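Local coordinates for protein STING-associated CdnE c-di-GMP synthase (PDB 6WT8) that synthesises the cyclic dinucleotide c-di-GMP as a CD-NTase, probably from GTP, to signal to a partner STING receptor in bacterial CBASS defence, at residues G33-F37 with I354-H358; D106-N112 with D196-Y202; S215-I221 with D231-L237; V302-Y306 with L350-I354. All blocks are in the same frame, centred on the assembly; numbering follows the deposited sequence.

Contact 1 of 4, residues G33-F37 with I354-H358; sequences GSKLF and IADLH
The ring of Phe37 is sandwiched: Leu357 CB lies over one face, offset toward the rim, while Leu36 CB from its own loop sits over the centre of the other. An ST motif shapes the loop that carries it: Phe37 N donates to Ser34 OG at 2.9 Å, and Leu36 N adds a weak bond to the same oxygen. Ser34 OG also bonds to Asp300, which anchors the loop on the start of helix 300-314. The CE1 edge of Phe37 meets the His358 imidazole in a T-shaped (edge-to-face) pair, the centroids 4.8 Å apart and the planes 56° from each other, so the T is well tilted. CE1 stands above the middle of the imidazole. The Leu357 contact is a CH-pi one, with CB 3.8 Å from the centroid of the Phe37 ring. With CG beside the backbone N (chi1 -42°), Phe37 sends its ring from the loop onto the last turns of helix 336-360. Helix 46-56 packs on Leu357 through Val47 and Ile51. A looser apolar touch joins Phe37 CZ to Ile354 CG2 at 4.3 Å, and His358 CE1 also comes within 3.7 Å of Leu36 O.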
loop_
_atom_site.group_PDB
_atom_site.type_symbol
_atom_site.label_atom_id
_atom_site.label_comp_id
_atom_site.label_asym_id
_atom_site.label_seq_id
_atom_site.Cartn_x
_atom_site.Cartn_y
_atom_site.Cartn_z
ATOM N N GLY A 33 1.847 -2.950 29.142
ATOM C CA GLY A 33 1.051 -1.855 29.664
ATOM C C GLY A 33 1.678 -0.533 29.291
ATOM O O GLY A 33 2.878 -0.440 29.036
ATOM N N SER A 34 0.847 0.504 29.269
ATOM C CA SER A 34 1.352 1.800 28.867
ATOM C C SER A 34 2.298 2.374 29.917
ATOM O O SER A 34 2.103 2.188 31.132
ATOM C CB SER A 34 0.182 2.741 28.624
ATOM O OG SER A 34 0.667 4.052 28.423
ATOM N N LYS A 35 3.363 3.018 29.441
ATOM C CA LYS A 35 4.251 3.770 30.324
ATOM C C LYS A 35 3.772 5.193 30.544
ATOM O O LYS A 35 4.175 5.825 31.525
ATOM C CB LYS A 35 5.669 3.840 29.752
ATOM C CG LYS A 35 6.358 2.498 29.566
ATOM C CD LYS A 35 7.752 2.705 28.959
ATOM C CE LYS A 35 7.718 3.690 27.783
ATOM N NZ LYS A 35 9.033 3.772 27.087
ATOM N N LEU A 36 2.960 5.718 29.630
ATOM C CA LEU A 36 2.501 7.102 29.701
ATOM C C LEU A 36 1.144 7.244 30.375
ATOM O O LEU A 36 0.862 8.294 30.971
ATOM C CB LEU A 36 2.433 7.700 28.291
ATOM C CG LEU A 36 3.763 7.623 27.539
ATOM C CD1 LEU A 36 3.575 7.956 26.039
ATOM C CD2 LEU A 36 4.792 8.533 28.193
ATOM N N PHE A 37 0.319 6.199 30.323
ATOM C CA PHE A 37 -1.022 6.232 30.886
ATOM C C PHE A 37 -1.219 5.087 31.892
ATOM O O PHE A 37 -1.454 3.951 31.482
ATOM C CB PHE A 37 -2.044 6.168 29.746
ATOM C CG PHE A 37 -1.669 7.035 28.561
ATOM C CD1 PHE A 37 -1.812 8.420 28.626
ATOM C CD2 PHE A 37 -1.133 6.468 27.405
ATOM C CE1 PHE A 37 -1.446 9.231 27.542
ATOM C CE2 PHE A 37 -0.768 7.256 26.320
ATOM C CZ PHE A 37 -0.920 8.643 26.386
ATOM N N ILE A 354 -4.141 12.235 22.873
ATOM C CA ILE A 354 -3.196 12.034 23.969
ATOM C C ILE A 354 -3.699 12.748 25.205
ATOM O O ILE A 354 -3.652 12.212 26.320
ATOM C CB ILE A 354 -1.810 12.536 23.548
ATOM C CG1 ILE A 354 -1.156 11.570 22.538
ATOM C CG2 ILE A 354 -0.896 12.663 24.797
ATOM C CD1 ILE A 354 -0.005 12.185 21.728
ATOM N N ALA A 355 -4.244 13.953 25.023
ATOM C CA ALA A 355 -4.783 14.674 26.163
ATOM C C ALA A 355 -5.959 13.921 26.776
ATOM O O ALA A 355 -6.110 13.887 28.007
ATOM C CB ALA A 355 -5.200 16.091 25.765
ATOM N N ASP A 356 -6.826 13.351 25.935
ATOM C CA ASP A 356 -7.982 12.629 26.451
ATOM C C ASP A 356 -7.573 11.336 27.158
ATOM O O ASP A 356 -8.208 10.942 28.150
ATOM C CB ASP A 356 -8.960 12.341 25.315
ATOM C CG ASP A 356 -9.627 13.600 24.794
ATOM O OD1 ASP A 356 -9.775 14.586 25.588
ATOM O OD2 ASP A 356 -10.039 13.641 23.623
ATOM N N LEU A 357 -6.529 10.652 26.658
ATOM C CA LEU A 357 -5.979 9.507 27.398
ATOM C C LEU A 357 -5.454 9.934 28.760
ATOM O O LEU A 357 -5.689 9.250 29.775
ATOM C CB LEU A 357 -4.861 8.857 26.612
ATOM C CG LEU A 357 -5.303 8.009 25.427
ATOM C CD1 LEU A 357 -4.123 7.796 24.492
ATOM C CD2 LEU A 357 -5.979 6.681 25.915
ATOM N N HIS A 358 -4.701 11.035 28.801
ATOM C CA HIS A 358 -4.216 11.532 30.099
ATOM C C HIS A 358 -5.370 11.805 31.049
ATOM O O HIS A 358 -5.293 11.470 32.251
ATOM C CB HIS A 358 -3.383 12.798 29.931
ATOM C CG HIS A 358 -1.959 12.549 29.543
ATOM N ND1 HIS A 358 -1.142 11.671 30.224
ATOM C CD2 HIS A 358 -1.198 13.082 28.554
ATOM C CE1 HIS A 358 0.056 11.662 29.660
ATOM N NE2 HIS A 358 0.048 12.507 28.643
#

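Contact 2 of 4, residues D106-N112 with D196-Y202; sequences DLVQITN and DVVTATY
Ile110 and Tyr202 pack closely: Ile110 CG2 stands over the centre of the phenol ring, 3.4 Å from the centroid and almost on the ring normal, while CD1 reaches CE1 of the same ring. The backbones are parallel strands, in register from Leu107 with Val197 to Ile110 with Ala200. Backbone hydrogen bonds run along the pair, Gln109 N to Val198 O at 2.8 Å among them. Ile110 CA also comes within 3.1 Å of Ala200 O. On the face of Leu107 and Val197, Gln109 NE2 donates to Thr199 OG1 at 3.0 Å, close to its own amide plane; with Ser165 as a second partner and His81 bound to OE1, the amide can hardly flip. Its CG lies between N and the carbonyl carbon (chi1 63°), laying the extended chain alongside Thr199.

The opposite end is loose and wet. Asp106 OD1 and Asp196 OD2 stay 4.2 Å apart, their carboxylates nearly perpendicular, and water 1 donates to Asp106 OD1 at 2.7 Å while accepting from Asp196 N. Such neighbouring strand carboxylates are consistent with the metal site of a nucleotidyltransferase fold. Gln90 holds Asp106, and Lys180 and Ser183 hold Asp196. Helices 60-81 and 154-172 cover the Gln109 face, strand 218-221 sends Ile219 against Val108, Ile110 and Ala200, and strands 85-90 and 184-189 continue the sheet beyond either strand.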
loop_
_atom_site.group_PDB
_atom_site.type_symbol
_atom_site.label_atom_id
_atom_site.label_comp_id
_atom_site.label_asym_id
_atom_site.label_seq_id
_atom_site.Cartn_x
_atom_site.Cartn_y
_atom_site.Cartn_z
ATOM N N ASP A 106 -6.301 -5.371 -6.321
ATOM C CA ASP A 106 -6.408 -5.347 -7.786
ATOM C C ASP A 106 -5.677 -6.557 -8.356
ATOM O O ASP A 106 -4.598 -6.947 -7.857
ATOM C CB ASP A 106 -5.693 -4.137 -8.420
ATOM C CG ASP A 106 -6.250 -2.807 -8.069
ATOM O OD1 ASP A 106 -7.426 -2.679 -7.735
ATOM O OD2 ASP A 106 -5.476 -1.818 -8.193
ATOM N N LEU A 107 -6.231 -7.134 -9.425
ATOM C CA LEU A 107 -5.507 -8.165 -10.157
ATOM C C LEU A 107 -4.657 -7.505 -11.243
ATOM O O LEU A 107 -5.154 -6.650 -11.996
ATOM C CB LEU A 107 -6.514 -9.134 -10.794
ATOM C CG LEU A 107 -5.879 -10.283 -11.629
ATOM C CD1 LEU A 107 -6.823 -11.455 -11.627
ATOM C CD2 LEU A 107 -5.640 -9.846 -13.100
ATOM N N VAL A 108 -3.370 -7.866 -11.319
ATOM C CA VAL A 108 -2.475 -7.311 -12.328
ATOM C C VAL A 108 -2.068 -8.437 -13.257
ATOM O O VAL A 108 -1.547 -9.472 -12.800
ATOM C CB VAL A 108 -1.228 -6.677 -11.678
ATOM C CG1 VAL A 108 -0.453 -5.891 -12.739
ATOM C CG2 VAL A 108 -1.644 -5.725 -10.595
ATOM N N GLN A 109 -2.247 -8.255 -14.559
ATOM C CA GLN A 109 -1.734 -9.211 -15.538
ATOM C C GLN A 109 -0.653 -8.512 -16.348
ATOM O O GLN A 109 -0.841 -7.376 -16.789
ATOM C CB GLN A 109 -2.842 -9.794 -16.389
ATOM C CG GLN A 109 -3.561 -8.778 -17.242
ATOM C CD GLN A 109 -4.711 -9.418 -18.017
ATOM O OE1 GLN A 109 -4.836 -10.655 -18.134
ATOM N NE2 GLN A 109 -5.549 -8.560 -18.570
ATOM N N ILE A 110 0.537 -9.110 -16.417
ATOM C CA ILE A 110 1.729 -8.443 -16.908
ATOM C C ILE A 110 2.254 -9.262 -18.072
ATOM O O ILE A 110 2.613 -10.437 -17.898
ATOM C CB ILE A 110 2.777 -8.342 -15.773
ATOM C CG1 ILE A 110 2.148 -7.761 -14.498
ATOM C CG2 ILE A 110 3.904 -7.476 -16.265
ATOM C CD1 ILE A 110 2.999 -8.020 -13.203
ATOM N N THR A 111 2.347 -8.661 -19.262
ATOM C CA THR A 111 2.908 -9.408 -20.375
ATOM C C THR A 111 4.339 -9.836 -20.046
ATOM O O THR A 111 5.084 -9.095 -19.391
ATOM C CB THR A 111 2.872 -8.551 -21.630
ATOM O OG1 THR A 111 3.518 -7.281 -21.396
ATOM C CG2 THR A 111 1.435 -8.385 -22.070
ATOM N N ASN A 112 4.696 -11.084 -20.395
ATOM C CA ASN A 112 5.938 -11.645 -19.847
ATOM C C ASN A 112 6.888 -12.138 -20.938
ATOM O O ASN A 112 7.849 -12.846 -20.603
ATOM C CB ASN A 112 5.634 -12.780 -18.842
ATOM C CG ASN A 112 4.913 -13.965 -19.498
ATOM O OD1 ASN A 112 4.809 -14.045 -20.732
ATOM N ND2 ASN A 112 4.419 -14.885 -18.674
ATOM N N ASP A 196 -10.825 -4.819 -9.842
ATOM C CA ASP A 196 -10.213 -4.165 -10.998
ATOM C C ASP A 196 -9.103 -5.033 -11.569
ATOM O O ASP A 196 -8.282 -5.564 -10.830
ATOM C CB ASP A 196 -9.617 -2.805 -10.620
ATOM C CG ASP A 196 -10.617 -1.673 -10.665
ATOM O OD1 ASP A 196 -11.175 -1.345 -11.758
ATOM O OD2 ASP A 196 -10.849 -1.108 -9.576
ATOM N N VAL A 197 -9.081 -5.161 -12.903
ATOM C CA VAL A 197 -8.090 -5.935 -13.647
ATOM C C VAL A 197 -7.210 -4.955 -14.405
ATOM O O VAL A 197 -7.704 -4.236 -15.279
ATOM C CB VAL A 197 -8.791 -6.909 -14.614
ATOM C CG1 VAL A 197 -7.813 -7.568 -15.523
ATOM C CG2 VAL A 197 -9.597 -7.957 -13.819
ATOM N N VAL A 198 -5.928 -4.930 -14.055
ATOM C CA VAL A 198 -4.929 -4.023 -14.617
ATOM C C VAL A 198 -4.064 -4.822 -15.577
ATOM O O VAL A 198 -3.667 -5.943 -15.256
ATOM C CB VAL A 198 -4.104 -3.450 -13.448
ATOM C CG1 VAL A 198 -3.061 -2.485 -13.923
ATOM C CG2 VAL A 198 -5.087 -2.757 -12.475
ATOM N N THR A 199 -3.773 -4.237 -16.747
ATOM C CA THR A 199 -2.923 -4.842 -17.767
ATOM C C THR A 199 -1.666 -3.990 -17.892
ATOM O O THR A 199 -1.765 -2.767 -18.049
ATOM C CB THR A 199 -3.663 -4.940 -19.088
ATOM O OG1 THR A 199 -4.908 -5.630 -18.881
ATOM C CG2 THR A 199 -2.833 -5.614 -20.178
ATOM N N ALA A 200 -0.506 -4.633 -17.824
ATOM C CA ALA A 200 0.752 -3.911 -17.756
ATOM C C ALA A 200 1.860 -4.717 -18.403
ATOM O O ALA A 200 1.702 -5.897 -18.715
ATOM C CB ALA A 200 1.102 -3.653 -16.293
ATOM N N THR A 201 3.000 -4.068 -18.613
ATOM C CA THR A 201 4.224 -4.804 -18.901
ATOM C C THR A 201 5.236 -4.554 -17.784
ATOM O O THR A 201 5.062 -3.653 -16.961
ATOM C CB THR A 201 4.765 -4.376 -20.273
ATOM O OG1 THR A 201 5.850 -5.245 -20.651
ATOM C CG2 THR A 201 5.252 -2.942 -20.243
ATOM N N TYR A 202 6.287 -5.365 -17.731
ATOM C CA TYR A 202 7.311 -5.140 -16.707
ATOM C C TYR A 202 8.262 -4.022 -17.095
ATOM O O TYR A 202 8.533 -3.755 -18.261
ATOM C CB TYR A 202 8.172 -6.392 -16.495
ATOM C CG TYR A 202 7.518 -7.506 -15.769
ATOM C CD1 TYR A 202 7.116 -7.342 -14.469
ATOM C CD2 TYR A 202 7.295 -8.734 -16.430
ATOM C CE1 TYR A 202 6.526 -8.395 -13.739
ATOM C CE2 TYR A 202 6.694 -9.786 -15.738
ATOM C CZ TYR A 202 6.325 -9.613 -14.411
ATOM O OH TYR A 202 5.730 -10.641 -13.660
HETATM O O HOH W 1 -9.657 -4.094 -7.258
HETATM O O HOH W 2 -8.609 0.005 -8.346
#

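Contact 3 of 4, residues S215-I221 with D231-L237; sequences SRKGIQI and DVDYPFL
Ile219 and Asp233 form an antiparallel hydrogen-bonded pair, a single bridge: Ile219 N donates to Asp233 O and Asp233 N returns the bond to Ile219 O, each at 2.9 Å and 165°. From this bridge the Ile219 side chain forks over the start of helix 235-248. CG1 sits between N and the carbonyl carbon (chi1 59°), which carries CD1 to Pro235 CG at 3.9 Å while CG2 meets Phe236 CE2 at 3.8 Å. Pro235 CG in turn covers a face of the Phe236 ring, and Lys217 O approaches that ring's edge. Next along, Gly218 has no side chain to intervene, so its CA comes within 3.5 Å of Tyr234 CD1; Arg216 O is at the edge of the tyrosine ring and Val232 CG2 over a face.

Further out, two waters bridge main-chain atoms of the two segments. Water 3 donates to Ser215 O and, at 2.6 Å, to Lys217 O; water 4 accepts from Ile221 N near Asp233 OD2 and Asp231 O. Strand 192-204 holds the other edge of 218-221 through Tyr203 and Thr201, Asp213 ties down Arg216, and Asn230 bonds Gln220. Tyr234 is the N-cap residue, so Phe236 N lies in the first helical turn, short of an intrahelical acceptor. Its weak bond to water 3, whose protons are both committed to carbonyls, partly makes that good.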
loop_
_atom_site.group_PDB
_atom_site.type_symbol
_atom_site.label_atom_id
_atom_site.label_comp_id
_atom_site.label_asym_id
_atom_site.label_seq_id
_atom_site.Cartn_x
_atom_site.Cartn_y
_atom_site.Cartn_z
ATOM N N SER A 215 10.364 -8.528 -5.938
ATOM C CA SER A 215 9.560 -7.411 -5.482
ATOM C C SER A 215 10.022 -6.091 -6.076
ATOM O O SER A 215 9.283 -5.096 -5.999
ATOM C CB SER A 215 9.591 -7.329 -3.952
ATOM O OG SER A 215 10.918 -7.093 -3.470
ATOM N N ARG A 216 11.250 -6.048 -6.598
ATOM C CA ARG A 216 11.753 -4.814 -7.206
ATOM C C ARG A 216 11.332 -4.660 -8.659
ATOM O O ARG A 216 11.619 -3.630 -9.253
ATOM C CB ARG A 216 13.263 -4.778 -7.136
ATOM C CG ARG A 216 13.807 -4.714 -5.706
ATOM C CD ARG A 216 15.333 -4.757 -5.787
ATOM N NE ARG A 216 16.021 -4.967 -4.500
ATOM C CZ ARG A 216 16.432 -3.975 -3.722
ATOM N NH1 ARG A 216 16.209 -2.700 -4.063
ATOM N NH2 ARG A 216 17.112 -4.268 -2.606
ATOM N N LYS A 217 10.644 -5.637 -9.227
ATOM C CA LYS A 217 10.180 -5.490 -10.604
ATOM C C LYS A 217 9.083 -4.442 -10.687
ATOM O O LYS A 217 8.170 -4.417 -9.848
ATOM C CB LYS A 217 9.655 -6.823 -11.131
ATOM C CG LYS A 217 10.688 -7.888 -11.259
ATOM C CD LYS A 217 10.154 -9.152 -11.938
ATOM C CE LYS A 217 9.819 -8.844 -13.359
ATOM N NZ LYS A 217 10.711 -9.339 -14.444
ATOM N N GLY A 218 9.175 -3.556 -11.690
ATOM C CA GLY A 218 8.199 -2.508 -11.882
ATOM C C GLY A 218 7.166 -2.897 -12.923
ATOM O O GLY A 218 7.345 -3.878 -13.668
ATOM N N ILE A 219 6.063 -2.150 -12.915
ATOM C CA ILE A 219 5.099 -2.305 -14.003
ATOM C C ILE A 219 4.837 -0.967 -14.658
ATOM O O ILE A 219 4.907 0.104 -14.048
ATOM C CB ILE A 219 3.776 -2.940 -13.534
ATOM C CG1 ILE A 219 3.084 -2.101 -12.426
ATOM C CG2 ILE A 219 4.025 -4.402 -13.060
ATOM C CD1 ILE A 219 1.714 -2.656 -12.045
ATOM N N GLN A 220 4.481 -1.044 -15.943
ATOM C CA GLN A 220 4.003 0.108 -16.719
ATOM C C GLN A 220 2.633 -0.283 -17.231
ATOM O O GLN A 220 2.503 -1.168 -18.086
ATOM C CB GLN A 220 4.970 0.471 -17.865
ATOM C CG GLN A 220 6.291 1.020 -17.334
ATOM C CD GLN A 220 7.155 1.636 -18.394
ATOM O OE1 GLN A 220 8.145 1.025 -18.813
ATOM N NE2 GLN A 220 6.800 2.853 -18.867
ATOM N N ILE A 221 1.623 0.354 -16.673
ATOM C CA ILE A 221 0.226 -0.007 -16.930
ATOM C C ILE A 221 -0.225 0.511 -18.289
ATOM O O ILE A 221 -0.007 1.680 -18.639
ATOM C CB ILE A 221 -0.644 0.567 -15.808
ATOM C CG1 ILE A 221 -0.294 -0.205 -14.529
ATOM C CG2 ILE A 221 -2.137 0.369 -16.069
ATOM C CD1 ILE A 221 -0.903 0.419 -13.235
ATOM N N ASP A 231 3.893 5.740 -16.699
ATOM C CA ASP A 231 5.193 5.709 -16.036
ATOM C C ASP A 231 5.259 4.538 -15.052
ATOM O O ASP A 231 4.248 4.130 -14.475
ATOM C CB ASP A 231 5.440 7.034 -15.295
ATOM C CG ASP A 231 5.530 8.239 -16.231
ATOM O OD1 ASP A 231 5.987 8.101 -17.395
ATOM O OD2 ASP A 231 5.144 9.333 -15.774
ATOM N N VAL A 232 6.492 4.095 -14.754
ATOM C CA VAL A 232 6.688 2.884 -13.965
ATOM C C VAL A 232 6.168 3.063 -12.542
ATOM O O VAL A 232 6.343 4.122 -11.919
ATOM C CB VAL A 232 8.173 2.461 -13.953
ATOM C CG1 VAL A 232 9.049 3.523 -13.326
ATOM C CG2 VAL A 232 8.343 1.147 -13.208
ATOM N N ASP A 233 5.544 2.007 -12.014
ATOM C CA ASP A 233 5.101 1.924 -10.630
ATOM C C ASP A 233 5.771 0.708 -10.018
ATOM O O ASP A 233 6.078 -0.253 -10.739
ATOM C CB ASP A 233 3.589 1.674 -10.516
ATOM C CG ASP A 233 2.756 2.799 -11.005
ATOM O OD1 ASP A 233 3.081 3.959 -10.676
ATOM O OD2 ASP A 233 1.726 2.499 -11.660
ATOM N N TYR A 234 6.019 0.745 -8.698
ATOM C CA TYR A 234 6.634 -0.387 -7.998
ATOM C C TYR A 234 5.723 -0.898 -6.876
ATOM O O TYR A 234 6.078 -0.871 -5.679
ATOM C CB TYR A 234 8.010 0.010 -7.463
ATOM C CG TYR A 234 9.012 0.340 -8.543
ATOM C CD1 TYR A 234 9.681 -0.681 -9.243
ATOM C CD2 TYR A 234 9.257 1.639 -8.917
ATOM C CE1 TYR A 234 10.571 -0.405 -10.257
ATOM C CE2 TYR A 234 10.169 1.935 -9.954
ATOM C CZ TYR A 234 10.836 0.896 -10.599
ATOM O OH TYR A 234 11.748 1.195 -11.627
ATOM N N PRO A 235 4.515 -1.356 -7.217
ATOM C CA PRO A 235 3.576 -1.763 -6.164
ATOM C C PRO A 235 4.078 -2.941 -5.354
ATOM O O PRO A 235 3.747 -3.074 -4.148
ATOM C CB PRO A 235 2.299 -2.150 -6.938
ATOM C CG PRO A 235 2.843 -2.547 -8.330
ATOM C CD PRO A 235 3.978 -1.563 -8.592
ATOM N N PHE A 236 4.831 -3.852 -5.967
ATOM C CA PHE A 236 5.238 -5.034 -5.220
ATOM C C PHE A 236 6.334 -4.692 -4.224
ATOM O O PHE A 236 6.532 -5.416 -3.254
ATOM C CB PHE A 236 5.693 -6.133 -6.218
ATOM C CG PHE A 236 4.804 -6.257 -7.378
ATOM C CD1 PHE A 236 3.427 -6.429 -7.222
ATOM C CD2 PHE A 236 5.318 -6.143 -8.689
ATOM C CE1 PHE A 236 2.554 -6.521 -8.328
ATOM C CE2 PHE A 236 4.451 -6.260 -9.804
ATOM C CZ PHE A 236 3.080 -6.422 -9.633
ATOM N N LEU A 237 7.080 -3.610 -4.494
ATOM C CA LEU A 237 8.152 -3.204 -3.600
ATOM C C LEU A 237 7.583 -2.581 -2.333
ATOM O O LEU A 237 8.074 -2.853 -1.226
ATOM C CB LEU A 237 9.058 -2.213 -4.347
ATOM C CG LEU A 237 10.366 -1.871 -3.664
ATOM C CD1 LEU A 237 11.169 -3.146 -3.304
ATOM C CD2 LEU A 237 11.180 -0.942 -4.536
HETATM O O HOH W 3 7.422 -3.471 -7.553
HETATM O O HOH W 4 2.199 2.205 -14.496
#

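Contact 4 of 4, residues V302-Y306 with L350-I354; sequences VSILY and LDSII
Val302 and Ile354 run antiparallel alongside one another and open the apolar group of contacts. Val302 CG1, anti to N, meets Ile354 CG1 at 3.7 Å and Leu350 CD2 at 3.8 Å, with Ile353 CG2 slightly farther off. One methyl of the first helix is thus met by three residues spanning a turn of the second. Leu350 uses its other branch as well: CD1 rests against the backbone at Tyr306 N, 3.8 Å away, beside Leu305 CB. The tip of Ile354, CD1, drops between Ser303 CA and Tyr306 CB.

Helices 300-314 and 336-360 pack here as an antiparallel pair, the short segments crossing at -149° with axes 9.7 Å apart, within the helical part of this CD-NTase. The inner side is closed by Phe259 of helix 253-266, which touches Val302, Leu305 and Leu350, and by Ile51 of helix 46-56, on Val302 and Ile353.

The aromatic contact lies at the partly exposed margin. Tyr306 CG is anti to N (chi1 176°), which lays the ring along Asp351, the two side by side with the same heading and the ring and carboxylate planes only 18° apart. The touching pair is carbon to carbon, Tyr306 CE1 to Asp351 CB at 3.8 Å. Tyr306 OH stays 4.1 Å from Asp351 OD1, and Ser303 OG turns to Gln307 of its own helix.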
loop_
_atom_site.group_PDB
_atom_site.type_symbol
_atom_site.label_atom_id
_atom_site.label_comp_id
_atom_site.label_asym_id
_atom_site.label_seq_id
_atom_site.Cartn_x
_atom_site.Cartn_y
_atom_site.Cartn_z
ATOM N N VAL A 302 0.724 6.273 20.046
ATOM C CA VAL A 302 0.086 7.527 19.644
ATOM C C VAL A 302 1.055 8.667 19.863
ATOM O O VAL A 302 1.162 9.565 19.030
ATOM C CB VAL A 302 -1.220 7.752 20.416
ATOM C CG1 VAL A 302 -1.927 9.048 19.938
ATOM C CG2 VAL A 302 -2.132 6.549 20.223
ATOM N N SER A 303 1.774 8.640 20.997
ATOM C CA SER A 303 2.808 9.632 21.271
ATOM C C SER A 303 3.964 9.568 20.255
ATOM O O SER A 303 4.463 10.607 19.829
ATOM C CB SER A 303 3.335 9.391 22.665
ATOM O OG SER A 303 4.382 10.304 22.988
ATOM N N ILE A 304 4.398 8.366 19.864
ATOM C CA ILE A 304 5.457 8.250 18.839
ATOM C C ILE A 304 5.038 8.947 17.554
ATOM O O ILE A 304 5.801 9.694 16.932
ATOM C CB ILE A 304 5.763 6.768 18.566
ATOM C CG1 ILE A 304 6.486 6.162 19.727
ATOM C CG2 ILE A 304 6.578 6.559 17.233
ATOM C CD1 ILE A 304 7.860 6.709 20.015
ATOM N N LEU A 305 3.812 8.681 17.121
ATOM C CA LEU A 305 3.296 9.307 15.905
ATOM C C LEU A 305 3.198 10.823 16.049
ATOM O O LEU A 305 3.564 11.565 15.117
ATOM C CB LEU A 305 1.953 8.703 15.558
ATOM C CG LEU A 305 2.041 7.268 15.021
ATOM C CD1 LEU A 305 0.606 6.697 14.932
ATOM C CD2 LEU A 305 2.649 7.288 13.597
ATOM N N TYR A 306 2.704 11.307 17.197
ATOM C CA TYR A 306 2.647 12.747 17.412
ATOM C C TYR A 306 4.028 13.361 17.338
ATOM O O TYR A 306 4.209 14.406 16.696
ATOM C CB TYR A 306 1.991 13.063 18.749
ATOM C CG TYR A 306 1.988 14.527 19.066
ATOM C CD1 TYR A 306 1.111 15.383 18.470
ATOM C CD2 TYR A 306 2.824 15.048 20.044
ATOM C CE1 TYR A 306 1.087 16.726 18.729
ATOM C CE2 TYR A 306 2.816 16.418 20.308
ATOM C CZ TYR A 306 1.930 17.241 19.646
ATOM O OH TYR A 306 1.878 18.582 19.915
ATOM N N LEU A 350 -4.007 13.971 17.021
ATOM C CA LEU A 350 -3.233 13.136 17.957
ATOM C C LEU A 350 -3.023 13.848 19.290
ATOM O O LEU A 350 -3.051 13.200 20.347
ATOM C CB LEU A 350 -1.865 12.763 17.358
ATOM C CG LEU A 350 -1.952 11.962 16.082
ATOM C CD1 LEU A 350 -0.576 11.883 15.447
ATOM C CD2 LEU A 350 -2.400 10.567 16.434
ATOM N N ASP A 351 -2.801 15.181 19.267
ATOM C CA ASP A 351 -2.649 15.903 20.529
ATOM C C ASP A 351 -3.910 15.761 21.374
ATOM O O ASP A 351 -3.839 15.539 22.595
ATOM C CB ASP A 351 -2.394 17.366 20.194
ATOM C CG ASP A 351 -1.997 18.216 21.390
ATOM O OD1 ASP A 351 -1.342 17.711 22.317
ATOM O OD2 ASP A 351 -2.297 19.425 21.348
ATOM N N SER A 352 -5.078 15.925 20.749
ATOM C CA SER A 352 -6.334 15.763 21.492
ATOM C C SER A 352 -6.481 14.367 22.066
ATOM O O SER A 352 -6.967 14.194 23.183
ATOM C CB SER A 352 -7.510 16.014 20.573
ATOM O OG SER A 352 -7.554 17.393 20.259
ATOM N N ILE A 353 -6.174 13.351 21.268
ATOM C CA ILE A 353 -6.280 11.962 21.739
ATOM C C ILE A 353 -5.377 11.740 22.943
ATOM O O ILE A 353 -5.768 11.093 23.917
ATOM C CB ILE A 353 -5.939 10.990 20.600
ATOM C CG1 ILE A 353 -7.035 11.088 19.537
ATOM C CG2 ILE A 353 -5.774 9.560 21.113
ATOM C CD1 ILE A 353 -6.754 10.318 18.194
ATOM N N ILE A 354 -4.141 12.235 22.873
ATOM C CA ILE A 354 -3.196 12.034 23.969
ATOM C C ILE A 354 -3.699 12.748 25.205
ATOM O O ILE A 354 -3.652 12.212 26.320
ATOM C CB ILE A 354 -1.810 12.536 23.548
ATOM C CG1 ILE A 354 -1.156 11.570 22.538
ATOM C CG2 ILE A 354 -0.896 12.663 24.797
ATOM C CD1 ILE A 354 -0.005 12.185 21.728
#

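In the fold
From the N terminus, the loop 33-37 is met first, and its partner 354-358 comes almost at the end of the chain, so contact 1 spans nearly the whole fold. Contacts 2 and 3 close within this span, one after the other; contact 4 ends on the same helical stretch as contact 1, and none cross. Contact 2 joins strand 106-112 to 192-204. Contact 3 is a short local closure that ties strand 218-221 to the start of helix 235-248. These two share the sheet, where Thr201 O probably accepts from Gln220 N. Contact 4 brings helix 300-314 back to helix 336-360 and shares Ile354 with contact 1. This helical end lies across the chain's centre from the sheet, with contacts 1 and 2 centred about 46 Å apart.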